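PDB 5FHK: LysR family transcriptional regulator from Vibrio vulnificus, which probably binds specific DNA sequences to control transcription of virulence genes as the LysR-type regulator AphB, and is represented here by its regulatory domain. Local coordinates for residues Lys10-Tyr15 with Thr41-Ala46; Asp55-Val60 with Tyr181-His186; Ala70-Ser75 with Pro177-Met182; His108-Trp113 with Asn134-Val139. One frame throughout, in Å; residues are numbered along the deposited sequence.

Contact 1: residues Lys10-Tyr15 with Thr41-Ala46; sequences KISTPY and TTESNA
Ile11 and Thr13 on one strand alternate with Thr41 and Glu43 on the other in a short run of parallel pairing, a worked case of how two strands can pair through backbone bonds while their side chains do quite different jobs. Three hydrogen bonds carry the pairing. Thr41 N gives to Ile11 O, and Thr13 N to Thr41 O at 3.2 Å. Glu43 N then gives to Thr13 O at 2.7 Å, a bond bent to 138° at the hydrogen. CA-H...O contacts fill in between them, among them Thr42 CA to Thr13 O at 3.2 Å.

Side-chain contact adds to this. On the side of Ser12 and Thr41, the Ser12 hydroxyl, set anti to its own N (chi1 -177°), reaches forward to Glu43 CB, with OG 3.2 Å from that carbon. Beyond the paired residues the Tyr15 ring presents its edge to Thr42, whose OG1 lies 3.5 Å from Tyr15 CD1.

The polar ends look elsewhere. Thr13 OG1 bonds to Thr18, Tyr15 OH meets Tyr15 of the second subunit, and Glu43 OE1 turns back to accept from Asn45 N at 2.9 Å. With helix 18-32 between them, these strands form a beta-alpha-beta unit, as expected of the periplasmic-binding-protein-like fold of LysR regulatory domains.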
# COMPACT_ATOMS: atom_id res chain seq x y z
N LYS A 10 -4.60 5.57 -19.00
CA LYS A 10 -3.58 5.92 -18.03
C LYS A 10 -4.26 6.75 -16.94
O LYS A 10 -4.70 7.87 -17.19
CB LYS A 10 -2.46 6.71 -18.73
CG LYS A 10 -1.07 6.72 -18.04
CD LYS A 10 -0.08 7.56 -18.85
CE LYS A 10 1.20 7.91 -18.07
NZ LYS A 10 1.97 6.69 -17.67
N ILE A 11 -4.37 6.21 -15.72
CA ILE A 11 -5.08 6.94 -14.67
C ILE A 11 -4.19 7.10 -13.45
O ILE A 11 -3.31 6.29 -13.17
CB ILE A 11 -6.43 6.28 -14.27
CG1 ILE A 11 -6.28 4.84 -13.81
CG2 ILE A 11 -7.41 6.33 -15.42
CD1 ILE A 11 -7.66 4.06 -13.82
N SER A 12 -4.41 8.20 -12.74
CA SER A 12 -3.76 8.47 -11.46
C SER A 12 -4.81 8.49 -10.36
O SER A 12 -5.90 9.04 -10.56
CB SER A 12 -3.02 9.80 -11.49
OG SER A 12 -2.32 10.03 -10.28
N THR A 13 -4.48 7.92 -9.20
CA THR A 13 -5.37 7.77 -8.05
C THR A 13 -4.61 8.06 -6.76
O THR A 13 -3.39 7.89 -6.71
CB THR A 13 -5.95 6.35 -7.97
OG1 THR A 13 -4.87 5.42 -7.81
CG2 THR A 13 -6.75 6.01 -9.23
N PRO A 14 -5.32 8.50 -5.70
CA PRO A 14 -4.63 8.91 -4.45
C PRO A 14 -4.04 7.74 -3.68
O PRO A 14 -4.61 6.64 -3.63
CB PRO A 14 -5.75 9.58 -3.64
CG PRO A 14 -7.01 9.02 -4.19
CD PRO A 14 -6.75 8.84 -5.66
N TYR A 15 -2.91 8.01 -3.02
CA TYR A 15 -2.03 6.93 -2.54
C TYR A 15 -2.75 5.96 -1.59
O TYR A 15 -2.89 4.76 -1.89
CB TYR A 15 -0.79 7.53 -1.88
CG TYR A 15 0.15 6.44 -1.43
CD1 TYR A 15 0.37 5.32 -2.22
CD2 TYR A 15 0.77 6.50 -0.18
CE1 TYR A 15 1.20 4.30 -1.80
CE2 TYR A 15 1.60 5.49 0.24
CZ TYR A 15 1.81 4.39 -0.58
OH TYR A 15 2.64 3.37 -0.16
N THR A 41 -1.40 4.45 -11.55
CA THR A 41 -0.33 4.93 -10.68
C THR A 41 -0.92 5.59 -9.44
O THR A 41 -1.57 6.64 -9.54
CB THR A 41 0.59 5.89 -11.45
OG1 THR A 41 0.98 5.29 -12.70
CG2 THR A 41 1.85 6.19 -10.63
N THR A 42 -0.70 4.99 -8.27
CA THR A 42 -1.07 5.65 -7.02
C THR A 42 -0.16 6.86 -6.81
O THR A 42 1.05 6.79 -7.02
CB THR A 42 -0.94 4.69 -5.83
OG1 THR A 42 0.45 4.45 -5.57
CG2 THR A 42 -1.59 3.35 -6.12
N GLU A 43 -0.75 7.99 -6.39
CA GLU A 43 -0.09 9.29 -6.43
C GLU A 43 -0.30 10.06 -5.12
O GLU A 43 -1.41 10.11 -4.61
CB GLU A 43 -0.63 10.12 -7.60
CG GLU A 43 -0.03 11.49 -7.73
CD GLU A 43 1.48 11.44 -7.61
OE1 GLU A 43 2.02 12.15 -6.74
OE2 GLU A 43 2.09 10.67 -8.40
N SER A 44 0.77 10.69 -4.62
CA SER A 44 0.74 11.45 -3.36
C SER A 44 0.39 12.93 -3.53
O SER A 44 -0.46 13.46 -2.81
CB SER A 44 2.08 11.34 -2.63
OG SER A 44 2.25 10.04 -2.10
N ASN A 45 1.06 13.63 -4.46
CA ASN A 45 0.81 15.06 -4.69
C ASN A 45 0.31 15.23 -6.13
O ASN A 45 1.10 15.22 -7.08
CB ASN A 45 2.06 15.91 -4.41
CG ASN A 45 3.31 15.35 -5.07
OD1 ASN A 45 3.50 14.14 -5.15
ND2 ASN A 45 4.16 16.24 -5.55
N ALA A 46 -1.00 15.39 -6.28
CA ALA A 46 -1.62 15.52 -7.59
C ALA A 46 -1.54 16.94 -8.14
O ALA A 46 -1.86 17.14 -9.32
CB ALA A 46 -3.08 15.08 -7.52

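Contact 2: residues Asp55-Val60 with Tyr181-His186; sequences DVIFRV and YMLYNH
Met182 lies in the angle between Val56 and Phe58, and this fit illustrates how neighbouring antiparallel strands build a core by interleaving side chains. Its CG is the bump: it touches both Val56 CG1 (3.6 Å) and Phe58 CE2 (3.8 Å), filling the hollow between them. The Met182 and Phe58 side chains run side by side in the same direction, whereas Val56 slants across the methionine. With CG anti to the backbone N (chi1 171°), Met182 carries its thioether along the phenyl group, and SD stands 4.8 Å from the centroid of the Phe58 ring in an oblique Met-aromatic contact, 53° off the normal. Val56 CG1 also fits against the backbone, 3.3 Å from Leu183 O. Helix 192-204 covers this side, with Phe197 on Phe58 and Val201 on Met182.

The reverse face is shaped by Ile57, Arg59, Tyr181 and Leu183. Here Leu183 CD1 reaches diagonally to the aliphatic part of Arg59, 3.8 Å from its CD, while the guanidinium group travels on to a salt bridge with Asp47.

Between the faces, Ile57 and Leu183 exchange two backbone hydrogen bonds, and so do Arg59 and Tyr181; the shortest runs from Leu183 N to Ile57 O at 2.6 Å. Phe58 and Met182, the non-hydrogen-bonded pair between them, come closer at their CA atoms, 4.6 Å apart. The chemistry implies a two-sided junction: Val56, Phe58 and Met182 offer hydrocarbon, sulfur and aromatic surface to the helix, while the other face takes a charged group whose partner, Asp47, lies outside.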
# COMPACT_ATOMS: atom_id res chain seq x y z
N ASP A 55 -4.94 10.24 -18.80
CA ASP A 55 -6.30 10.16 -19.32
C ASP A 55 -7.31 10.62 -18.27
O ASP A 55 -8.19 11.43 -18.56
CB ASP A 55 -6.56 8.74 -19.81
CG ASP A 55 -5.75 8.40 -21.06
OD1 ASP A 55 -5.81 9.19 -22.02
OD2 ASP A 55 -5.04 7.35 -21.10
N VAL A 56 -7.20 10.11 -17.05
CA VAL A 56 -8.10 10.48 -15.97
C VAL A 56 -7.30 10.55 -14.68
O VAL A 56 -6.38 9.77 -14.45
CB VAL A 56 -9.28 9.49 -15.76
CG1 VAL A 56 -10.30 10.09 -14.82
CG2 VAL A 56 -9.93 9.13 -17.07
N ILE A 57 -7.67 11.50 -13.83
CA ILE A 57 -6.97 11.72 -12.58
C ILE A 57 -8.03 11.76 -11.48
O ILE A 57 -9.01 12.51 -11.58
CB ILE A 57 -6.13 13.01 -12.61
CG1 ILE A 57 -4.84 12.76 -13.41
CG2 ILE A 57 -5.71 13.45 -11.19
CD1 ILE A 57 -3.93 14.02 -13.65
N PHE A 58 -7.89 10.87 -10.50
CA PHE A 58 -8.64 10.91 -9.25
C PHE A 58 -7.75 11.47 -8.16
O PHE A 58 -6.63 11.01 -7.96
CB PHE A 58 -9.14 9.51 -8.85
CG PHE A 58 -9.97 8.85 -9.91
CD1 PHE A 58 -9.36 8.23 -10.99
CD2 PHE A 58 -11.34 8.89 -9.85
CE1 PHE A 58 -10.13 7.63 -11.99
CE2 PHE A 58 -12.11 8.28 -10.85
CZ PHE A 58 -11.48 7.66 -11.90
N ARG A 59 -8.25 12.48 -7.46
CA ARG A 59 -7.41 13.17 -6.50
C ARG A 59 -8.24 13.53 -5.29
O ARG A 59 -9.47 13.62 -5.36
CB ARG A 59 -6.79 14.43 -7.11
CG ARG A 59 -7.77 15.56 -7.28
CD ARG A 59 -7.06 16.85 -7.68
NE ARG A 59 -5.84 17.06 -6.90
CZ ARG A 59 -5.73 17.91 -5.88
NH1 ARG A 59 -6.77 18.64 -5.51
NH2 ARG A 59 -4.58 18.03 -5.23
N VAL A 60 -7.55 13.69 -4.17
CA VAL A 60 -8.11 14.27 -2.97
C VAL A 60 -7.95 15.78 -3.07
O VAL A 60 -6.88 16.28 -3.43
CB VAL A 60 -7.42 13.72 -1.72
CG1 VAL A 60 -7.85 14.49 -0.49
CG2 VAL A 60 -7.71 12.24 -1.56
N TYR A 181 -12.11 13.84 -6.27
CA TYR A 181 -12.63 14.31 -7.54
C TYR A 181 -12.15 13.38 -8.63
O TYR A 181 -11.16 12.66 -8.48
CB TYR A 181 -12.18 15.73 -7.84
CG TYR A 181 -12.79 16.77 -6.94
CD1 TYR A 181 -12.27 17.00 -5.69
CD2 TYR A 181 -13.90 17.51 -7.35
CE1 TYR A 181 -12.82 17.94 -4.86
CE2 TYR A 181 -14.46 18.46 -6.52
CZ TYR A 181 -13.91 18.67 -5.28
OH TYR A 181 -14.45 19.61 -4.43
N MET A 182 -12.90 13.39 -9.73
CA MET A 182 -12.46 12.79 -10.98
C MET A 182 -12.21 13.93 -11.95
O MET A 182 -13.12 14.74 -12.21
CB MET A 182 -13.49 11.80 -11.53
CG MET A 182 -13.17 11.30 -12.93
SD MET A 182 -14.38 10.09 -13.53
CE MET A 182 -15.88 11.04 -13.39
N LEU A 183 -10.99 14.01 -12.47
CA LEU A 183 -10.57 15.07 -13.39
C LEU A 183 -10.29 14.49 -14.77
O LEU A 183 -9.78 13.37 -14.88
CB LEU A 183 -9.30 15.76 -12.90
CG LEU A 183 -9.09 16.16 -11.44
CD1 LEU A 183 -7.85 17.08 -11.36
CD2 LEU A 183 -10.30 16.90 -10.92
N TYR A 184 -10.63 15.25 -15.81
CA TYR A 184 -10.27 14.87 -17.18
C TYR A 184 -10.35 16.09 -18.10
O TYR A 184 -11.12 17.03 -17.87
CB TYR A 184 -11.16 13.75 -17.73
CG TYR A 184 -12.65 14.03 -17.68
CD1 TYR A 184 -13.35 13.89 -16.49
CD2 TYR A 184 -13.36 14.38 -18.82
CE1 TYR A 184 -14.72 14.11 -16.43
CE2 TYR A 184 -14.74 14.61 -18.75
CZ TYR A 184 -15.40 14.47 -17.54
OH TYR A 184 -16.75 14.68 -17.42
N ASN A 185 -9.54 16.04 -19.16
CA ASN A 185 -9.43 17.14 -20.11
C ASN A 185 -10.75 17.33 -20.86
O ASN A 185 -11.47 16.38 -21.13
CB ASN A 185 -8.31 16.85 -21.10
CG ASN A 185 -7.98 18.04 -21.99
OD1 ASN A 185 -8.75 18.41 -22.88
ND2 ASN A 185 -6.82 18.66 -21.73
N HIS A 186 -11.07 18.58 -21.18
CA HIS A 186 -12.13 18.83 -22.14
C HIS A 186 -11.55 19.13 -23.52
O HIS A 186 -11.40 20.29 -23.90
CB HIS A 186 -13.04 19.96 -21.69
CG HIS A 186 -14.16 20.22 -22.65
ND1 HIS A 186 -13.98 20.87 -23.86
CD2 HIS A 186 -15.47 19.88 -22.61
CE1 HIS A 186 -15.13 20.93 -24.50
NE2 HIS A 186 -16.05 20.34 -23.77

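Contact 3: residues Ala70-Ser75 with Pro177-Met182; sequences ARKIGS and PRDIYM
Ile73 lies crosswise over Ile180, Ile73 CG1 to Ile180 CG2 4.1 Å, at the apolar centre of a classic beta bulge in which Ile73 and Gly74 of strand 68-82 both face Ile180 of strand 178-185, its antiparallel neighbour in the mixed sheet. The bulge is a textbook means of shifting a strand's pairing by one residue without breaking the sheet. The Ile73 side chain also crosses that of Met182 at about a right angle, its CG2 against Met182 CB, and farther along Ile180 CD1 rests 3.7 Å from Ser75 CA. Phe58 of strand 56-60, on the far side of strand 178-185, and Met22 of helix 18-32 meet Ile73 as well.

Backbone bonds frame this centre. Arg71 and Met182 pair reciprocally, with Met182 N to Arg71 O at 2.7 Å. At the bulge the duty is divided: Ile73 N gives to Ile180 O at 2.9 Å, whereas Ile180 N turns to Gly74 O at 2.8 Å, nearly straight at the hydrogen (173°) but approaching from above the carbonyl plane.

Outward, the Tyr181 ring meets the other strand obliquely, with Tyr181 CD2 3.8 Å from Lys72 N and Ala70 CB nearby. On the same face Lys72 is stretched full length (chi1 177° and the later torsions also near 180°), which takes it obliquely across the Asp179 carboxylate. The opposite charges stop short of a salt bridge, Lys72 NZ lying 4.4 Å from Asp179 OD1. That same oxygen, Asp179 OD1, approaches Ser75 CB to 3.2 Å.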
# COMPACT_ATOMS: atom_id res chain seq x y z
N ALA A 70 -14.10 18.63 -13.45
CA ALA A 70 -13.90 18.06 -12.12
C ALA A 70 -15.25 17.61 -11.59
O ALA A 70 -16.20 18.40 -11.54
CB ALA A 70 -13.25 19.07 -11.18
N ARG A 71 -15.33 16.34 -11.20
CA ARG A 71 -16.55 15.77 -10.66
C ARG A 71 -16.26 15.16 -9.29
O ARG A 71 -15.35 14.34 -9.16
CB ARG A 71 -17.12 14.71 -11.60
CG ARG A 71 -18.39 14.04 -11.12
CD ARG A 71 -19.07 13.27 -12.27
NE ARG A 71 -20.10 14.06 -12.95
CZ ARG A 71 -21.40 13.83 -12.83
NH1 ARG A 71 -21.85 12.82 -12.09
NH2 ARG A 71 -22.26 14.61 -13.47
N LYS A 72 -17.04 15.55 -8.30
CA LYS A 72 -16.92 14.99 -6.96
C LYS A 72 -17.53 13.59 -6.95
O LYS A 72 -18.72 13.43 -7.25
CB LYS A 72 -17.63 15.89 -5.95
CG LYS A 72 -17.61 15.34 -4.52
CD LYS A 72 -18.51 16.14 -3.57
CE LYS A 72 -18.64 15.43 -2.22
NZ LYS A 72 -19.75 15.93 -1.34
N ILE A 73 -16.72 12.57 -6.66
CA ILE A 73 -17.22 11.20 -6.62
C ILE A 73 -17.19 10.63 -5.21
O ILE A 73 -17.51 9.44 -5.02
CB ILE A 73 -16.47 10.29 -7.60
CG1 ILE A 73 -14.99 10.16 -7.24
CG2 ILE A 73 -16.66 10.76 -9.04
CD1 ILE A 73 -14.30 9.04 -8.00
N GLY A 74 -16.88 11.42 -4.21
CA GLY A 74 -16.82 10.85 -2.87
C GLY A 74 -16.11 11.78 -1.92
O GLY A 74 -15.57 12.82 -2.30
N SER A 75 -16.13 11.38 -0.65
CA SER A 75 -15.47 12.18 0.36
C SER A 75 -15.05 11.27 1.51
O SER A 75 -15.59 10.19 1.73
CB SER A 75 -16.36 13.32 0.85
OG SER A 75 -17.53 12.83 1.45
N PRO A 177 -13.43 17.25 6.31
CA PRO A 177 -13.49 16.28 5.21
C PRO A 177 -12.71 16.79 4.01
O PRO A 177 -12.64 17.98 3.74
CB PRO A 177 -14.99 16.18 4.89
CG PRO A 177 -15.67 16.73 6.09
CD PRO A 177 -14.76 17.80 6.62
N ARG A 178 -12.11 15.85 3.30
CA ARG A 178 -11.52 16.13 2.01
C ARG A 178 -12.30 15.35 0.95
O ARG A 178 -12.71 14.21 1.18
CB ARG A 178 -10.02 15.77 2.00
CG ARG A 178 -9.63 14.61 2.90
CD ARG A 178 -8.13 14.54 3.28
NE ARG A 178 -7.90 13.32 4.06
CZ ARG A 178 -7.05 12.34 3.73
NH1 ARG A 178 -6.25 12.43 2.67
NH2 ARG A 178 -6.97 11.27 4.51
N ASP A 179 -12.54 15.99 -0.19
CA ASP A 179 -13.31 15.36 -1.24
C ASP A 179 -12.40 14.65 -2.23
O ASP A 179 -11.20 14.92 -2.32
CB ASP A 179 -14.17 16.39 -1.96
CG ASP A 179 -15.25 16.95 -1.07
OD1 ASP A 179 -15.60 16.28 -0.07
OD2 ASP A 179 -15.76 18.05 -1.37
N ILE A 180 -12.98 13.70 -2.95
CA ILE A 180 -12.28 13.02 -4.01
C ILE A 180 -12.93 13.43 -5.32
O ILE A 180 -14.16 13.38 -5.47
CB ILE A 180 -12.29 11.49 -3.81
CG1 ILE A 180 -11.49 11.11 -2.55
CG2 ILE A 180 -11.65 10.83 -5.00
CD1 ILE A 180 -12.30 11.17 -1.28
N TYR A 181 -12.11 13.84 -6.27
CA TYR A 181 -12.63 14.31 -7.54
C TYR A 181 -12.15 13.38 -8.63
O TYR A 181 -11.16 12.66 -8.48
CB TYR A 181 -12.18 15.73 -7.84
CG TYR A 181 -12.79 16.77 -6.94
CD1 TYR A 181 -12.27 17.00 -5.69
CD2 TYR A 181 -13.90 17.51 -7.35
CE1 TYR A 181 -12.82 17.94 -4.86
CE2 TYR A 181 -14.46 18.46 -6.52
CZ TYR A 181 -13.91 18.67 -5.28
OH TYR A 181 -14.45 19.61 -4.43
N MET A 182 -12.90 13.39 -9.73
CA MET A 182 -12.46 12.79 -10.98
C MET A 182 -12.21 13.93 -11.95
O MET A 182 -13.12 14.74 -12.21
CB MET A 182 -13.49 11.80 -11.53
CG MET A 182 -13.17 11.30 -12.93
SD MET A 182 -14.38 10.09 -13.53
CE MET A 182 -15.88 11.04 -13.39

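Contact 4: residues His108-Trp113 with Asn134-Val139; sequences HPLLKW and NALNVV
His108 leans against Asn134 where the loop after strand 104-107 lies beside the turn from strand 131-133 into helix 136-144, at the ends of two parallel neighbouring strands. It is an instance of how two strand-end loops in a periplasmic-binding-protein-like fold can meet with no hydrogen bond passing directly between them. A cis peptide bond precedes Pro109 in the first loop.

The His108 side chain can be followed outward. CB lies 3.8 Å from Asn134 O and almost as near to Asn134 CA. CG, placed opposite the carbonyl carbon (chi1 -81°), keeps about 4.1 Å from that same CA. ND1 then makes the closest approach, 3.4 Å to Asn134 CA, which sits at the edge of the imidazole near its plane, and 3.7 Å to Asn134 CB. One face of the ring meets Leu111 CG of its own segment. The imidazole plane stands 78° from that of the Asn134 amide, and the amide turns elsewhere: its OD1 accepts a hydrogen bond from Thr42 N of the second subunit.

Asn16 bridges the two segments in polar fashion, donating through ND2 to His108 O and accepting from Leu136 N at OD1. The Leu136 side chain points toward the loop, and its CG lies against the backbone oxygen, 3.7 Å from His108 O. Apolar contact comes from the prolyl and leucyl side chains: Pro109 CD touches Leu136 loosely, and deeper in, the Leu110 and Leu136 side chains meet at about a right angle, Leu110 CD1 to Leu136 CD1 at 4.1 Å.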
# COMPACT_ATOMS: atom_id res chain seq x y z
N HIS A 108 1.73 9.60 6.46
CA HIS A 108 1.50 10.57 5.39
C HIS A 108 0.19 10.24 4.68
O HIS A 108 -0.13 9.06 4.48
CB HIS A 108 2.64 10.56 4.37
CG HIS A 108 3.85 11.34 4.77
ND1 HIS A 108 5.06 10.73 5.06
CD2 HIS A 108 4.06 12.67 4.89
CE1 HIS A 108 5.95 11.66 5.36
NE2 HIS A 108 5.37 12.84 5.26
N PRO A 109 -0.57 11.25 4.22
CA PRO A 109 -0.32 12.70 4.29
C PRO A 109 -0.93 13.34 5.54
O PRO A 109 -1.34 14.50 5.50
CB PRO A 109 -1.02 13.22 3.03
CG PRO A 109 -2.26 12.34 2.94
CD PRO A 109 -1.84 10.97 3.52
N LEU A 110 -1.03 12.56 6.61
CA LEU A 110 -1.57 12.98 7.90
C LEU A 110 -0.49 12.96 8.97
O LEU A 110 -0.69 12.45 10.08
CB LEU A 110 -2.75 12.09 8.30
CG LEU A 110 -3.90 11.92 7.31
CD1 LEU A 110 -5.01 11.06 7.92
CD2 LEU A 110 -4.46 13.29 6.85
N LEU A 111 0.70 13.48 8.63
CA LEU A 111 1.71 13.74 9.65
C LEU A 111 1.35 14.94 10.51
O LEU A 111 1.85 15.06 11.63
CB LEU A 111 3.08 13.96 9.02
CG LEU A 111 3.83 12.73 8.48
CD1 LEU A 111 5.36 12.97 8.54
CD2 LEU A 111 3.43 11.47 9.23
N LYS A 112 0.50 15.82 9.99
CA LYS A 112 -0.01 16.98 10.72
C LYS A 112 -1.48 16.72 11.03
O LYS A 112 -2.26 16.37 10.13
CB LYS A 112 0.16 18.25 9.88
CG LYS A 112 -0.24 19.57 10.57
CD LYS A 112 -0.02 20.73 9.61
CE LYS A 112 -1.32 21.49 9.36
NZ LYS A 112 -2.36 20.57 8.76
N TRP A 113 -1.84 16.83 12.30
CA TRP A 113 -3.21 16.56 12.73
C TRP A 113 -3.87 17.91 13.01
O TRP A 113 -3.55 18.56 14.01
CB TRP A 113 -3.26 15.68 13.97
CG TRP A 113 -2.77 14.28 13.82
CD1 TRP A 113 -2.20 13.71 12.71
CD2 TRP A 113 -2.80 13.27 14.83
NE1 TRP A 113 -1.87 12.41 12.98
CE2 TRP A 113 -2.24 12.11 14.27
CE3 TRP A 113 -3.26 13.23 16.16
CZ2 TRP A 113 -2.12 10.92 14.98
CZ3 TRP A 113 -3.13 12.04 16.88
CH2 TRP A 113 -2.56 10.91 16.29
N ASN A 134 5.41 6.74 5.85
CA ASN A 134 4.90 7.38 4.64
C ASN A 134 3.68 6.66 4.04
O ASN A 134 3.24 7.04 2.95
CB ASN A 134 6.00 7.50 3.59
CG ASN A 134 6.63 6.17 3.23
OD1 ASN A 134 6.56 5.19 3.99
ND2 ASN A 134 7.29 6.13 2.07
N ALA A 135 3.14 5.64 4.71
CA ALA A 135 1.93 4.95 4.26
C ALA A 135 1.01 4.71 5.45
O ALA A 135 1.49 4.43 6.56
CB ALA A 135 2.24 3.61 3.57
N LEU A 136 -0.30 4.76 5.23
CA LEU A 136 -1.25 4.65 6.35
C LEU A 136 -1.61 3.22 6.69
O LEU A 136 -1.99 2.95 7.84
CB LEU A 136 -2.54 5.43 6.05
CG LEU A 136 -2.44 6.94 6.36
CD1 LEU A 136 -3.68 7.70 5.90
CD2 LEU A 136 -2.18 7.20 7.84
N ASN A 137 -1.49 2.29 5.73
CA ASN A 137 -1.79 0.90 6.04
C ASN A 137 -0.89 0.37 7.16
O ASN A 137 -1.39 -0.27 8.10
CB ASN A 137 -1.71 0.04 4.77
CG ASN A 137 -0.30 -0.01 4.17
OD1 ASN A 137 0.54 0.87 4.39
ND2 ASN A 137 -0.05 -1.06 3.38
N VAL A 138 0.42 0.65 7.12
CA VAL A 138 1.27 0.11 8.19
C VAL A 138 1.02 0.83 9.51
O VAL A 138 1.22 0.25 10.58
CB VAL A 138 2.76 0.17 7.81
CG1 VAL A 138 3.03 -0.69 6.57
CG2 VAL A 138 3.18 1.58 7.59
N VAL A 139 0.61 2.09 9.47
CA VAL A 139 0.22 2.81 10.68
C VAL A 139 -0.98 2.14 11.34
O VAL A 139 -1.03 1.98 12.56
CB VAL A 139 -0.06 4.29 10.33
CG1 VAL A 139 -0.56 5.04 11.54
CG2 VAL A 139 1.22 4.97 9.78

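In the fold
Contacts 1, 2 and 3 belong to one mixed sheet and show how chemistry follows position. Contact 2 is the buried member; contact 3 lies at the surface, so charged and hydroxyl groups flank its isoleucine centre; contact 1 is partly buried. Contacts 2 and 3 share strand 178-185, including Tyr181 and Met182, and Phe58 touches Ile73 between them. Strands 9-14 and 56-60 tie contact 1 to contact 2 through Ser12 O and Phe58 N. Contact 4 differs: it joins a loop to a helix start without direct hydrogen bonds, about 23 Å from contact 2 between centres. Like contact 1, it reaches the second subunit, and within the chain Tyr15 of contact 1 packs against Asn134 and Ala135 of contact 4.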